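Local structure of DUAL specificity protein phosphatase 14 (2WGP) at residues 30-35 and 122-127. The protein dephosphorylates tyrosine, serine and threonine residues of proteins, inactivating ERK, JNK and p38 MAP kinases and damping T-cell receptor signalling through TAB1. Residues are numbered along the deposited sequence; the frame is centred on the assembly and turned at random.
Sequences TSSLFL and IAYLMK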
loop_
_atom_site.group_PDB
_atom_site.type_symbol
_atom_site.label_atom_id
_atom_site.label_comp_id
_atom_site.label_asym_id
_atom_site.label_seq_id
_atom_site.Cartn_x
_atom_site.Cartn_y
_atom_site.Cartn_z
ATOM N N THR A 30 16.400 -25.551 -25.317
ATOM C CA THR A 30 16.883 -26.934 -25.289
ATOM C C THR A 30 16.444 -27.591 -26.585
ATOM O O THR A 30 15.729 -26.971 -27.356
ATOM C CB THR A 30 16.312 -27.730 -24.089
ATOM O OG1 THR A 30 14.961 -28.087 -24.371
ATOM C CG2 THR A 30 16.362 -26.918 -22.806
ATOM N N SER A 31 16.816 -28.853 -26.803
ATOM C CA SER A 31 16.370 -29.608 -27.985
ATOM C C SER A 31 14.837 -29.633 -28.180
ATOM O O SER A 31 14.349 -29.694 -29.312
ATOM C CB SER A 31 16.954 -31.040 -27.977
ATOM O OG SER A 31 16.393 -31.874 -26.959
ATOM N N SER A 32 14.081 -29.532 -27.091
ATOM C CA SER A 32 12.634 -29.654 -27.153
ATOM C C SER A 32 11.883 -28.428 -26.623
ATOM O O SER A 32 10.684 -28.518 -26.343
ATOM C CB SER A 32 12.231 -30.876 -26.338
ATOM O OG SER A 32 12.409 -30.595 -24.965
ATOM N N LEU A 33 12.581 -27.297 -26.486
ATOM C CA LEU A 33 11.969 -26.095 -25.901
ATOM C C LEU A 33 12.438 -24.856 -26.622
ATOM O O LEU A 33 13.654 -24.598 -26.735
ATOM C CB LEU A 33 12.252 -25.967 -24.386
ATOM C CG LEU A 33 11.732 -24.720 -23.649
ATOM C CD1 LEU A 33 10.210 -24.690 -23.624
ATOM C CD2 LEU A 33 12.283 -24.612 -22.226
ATOM N N PHE A 34 11.451 -24.083 -27.079
ATOM C CA PHE A 34 11.699 -22.803 -27.694
ATOM C C PHE A 34 10.890 -21.736 -26.965
ATOM O O PHE A 34 9.804 -22.008 -26.422
ATOM C CB PHE A 34 11.301 -22.830 -29.164
ATOM C CG PHE A 34 12.061 -23.846 -29.972
ATOM C CD1 PHE A 34 13.137 -23.447 -30.781
ATOM C CD2 PHE A 34 11.709 -25.194 -29.937
ATOM C CE1 PHE A 34 13.844 -24.386 -31.537
ATOM C CE2 PHE A 34 12.431 -26.132 -30.676
ATOM C CZ PHE A 34 13.497 -25.718 -31.469
ATOM N N LEU A 35 11.414 -20.516 -26.986
ATOM C CA LEU A 35 10.768 -19.349 -26.399
ATOM C C LEU A 35 10.545 -18.311 -27.502
ATOM O O LEU A 35 11.418 -18.103 -28.366
ATOM C CB LEU A 35 11.694 -18.773 -25.330
ATOM C CG LEU A 35 11.439 -17.459 -24.615
ATOM C CD1 LEU A 35 12.486 -17.228 -23.556
ATOM C CD2 LEU A 35 11.375 -16.273 -25.577
ATOM N N ILE A 122 12.614 -20.545 -17.449
ATOM C CA ILE A 122 13.571 -20.587 -16.336
ATOM C C ILE A 122 13.125 -21.603 -15.272
ATOM O O ILE A 122 13.945 -22.384 -14.750
ATOM C CB ILE A 122 13.796 -19.175 -15.698
ATOM C CG1 ILE A 122 14.575 -18.268 -16.660
ATOM C CG2 ILE A 122 14.554 -19.287 -14.386
ATOM C CD1 ILE A 122 14.495 -16.730 -16.325
ATOM N N ALA A 123 11.819 -21.622 -14.985
ATOM C CA ALA A 123 11.288 -22.552 -13.990
ATOM C C ALA A 123 11.489 -24.008 -14.465
ATOM O O ALA A 123 11.906 -24.870 -13.682
ATOM C CB ALA A 123 9.806 -22.251 -13.710
ATOM N N TYR A 124 11.215 -24.263 -15.744
ATOM C CA TYR A 124 11.422 -25.583 -16.363
ATOM C C TYR A 124 12.883 -26.062 -16.275
ATOM O O TYR A 124 13.153 -27.204 -15.886
ATOM C CB TYR A 124 10.960 -25.578 -17.841
ATOM C CG TYR A 124 11.439 -26.779 -18.608
ATOM C CD1 TYR A 124 10.807 -28.026 -18.461
ATOM C CD2 TYR A 124 12.565 -26.695 -19.441
ATOM C CE1 TYR A 124 11.256 -29.140 -19.137
ATOM C CE2 TYR A 124 13.047 -27.820 -20.107
ATOM C CZ TYR A 124 12.388 -29.034 -19.960
ATOM O OH TYR A 124 12.838 -30.131 -20.639
ATOM N N LEU A 125 13.812 -25.188 -16.630
ATOM C CA LEU A 125 15.247 -25.494 -16.546
ATOM C C LEU A 125 15.694 -25.876 -15.126
ATOM O O LEU A 125 16.459 -26.819 -14.953
ATOM C CB LEU A 125 16.079 -24.318 -17.058
ATOM C CG LEU A 125 16.058 -24.008 -18.564
ATOM C CD1 LEU A 125 16.937 -22.762 -18.838
ATOM C CD2 LEU A 125 16.524 -25.208 -19.412
ATOM N N MET A 126 15.201 -25.170 -14.114
ATOM C CA MET A 126 15.495 -25.523 -12.740
ATOM C C MET A 126 14.942 -26.897 -12.363
ATOM O O MET A 126 15.662 -27.716 -11.762
ATOM C CB MET A 126 14.953 -24.488 -11.765
ATOM C CG MET A 126 15.720 -23.154 -11.762
ATOM S SD MET A 126 15.335 -22.153 -10.344
ATOM C CE MET A 126 13.668 -21.575 -10.762
ATOM N N LYS A 127 13.685 -27.152 -12.725
ATOM C CA LYS A 127 13.024 -28.386 -12.329
ATOM C C LYS A 127 13.555 -29.611 -13.059
ATOM O O LYS A 127 13.753 -30.653 -12.435
ATOM C CB LYS A 127 11.511 -28.300 -12.511
ATOM C CG LYS A 127 10.769 -29.533 -11.917
ATOM C CD LYS A 127 9.270 -29.447 -12.067
ATOM C CE LYS A 127 8.616 -30.687 -11.437
ATOM N NZ LYS A 127 7.167 -30.491 -11.252
#
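Leu33 and Tyr124 make the tightest apolar contact between the turn and strand start at 30-35 and the helix at 122-127: methyl CD2 of Leu33 lies 3.5 Å from Tyr124 CD2 and 3.9 Å from Tyr124 CE2, meeting that side of the ring obliquely. Both side chains leave with CG anti to the backbone N (chi1 177° for Leu33, 166° for Tyr124), which sends them out from strand and helix to run past one another in opposite directions. Ile96 of helix 89-101 touches both, and the ring of His129 meets that of Tyr124 with steeply inclined planes.

Next to this pair, Thr30 reaches over with its methyl. Thr30 CG2 sits 3.8 Å from Leu125 CD2 and, more loosely, 4.4 Å from Tyr124 CE2, at the edge of the ring and near its plane. An alanine in place of Thr30 would lack this methyl and is likely to open a gap beside Leu125 CD2, while also costing the turn its hydroxyl bond.

The Thr30 hydroxyl is used within the turn. Thr30 OG1 accepts from Ser32 N at 3.2 Å, an ST turn, and backbone bonds pair Thr30 with Leu33 in both directions around a type I beta turn. The hydroxyl is thus held on the turn while the methyl faces the helix.

The side chain of Leu33 lies about 12 Å from that of Cys110, which forms the phosphocysteine intermediate. Leu33 on strand 33-36, between 26-28 and 106-109 in the mixed sheet, meets helix 116-129: the central sheet and flanking helices of the dual-specificity phosphatase fold.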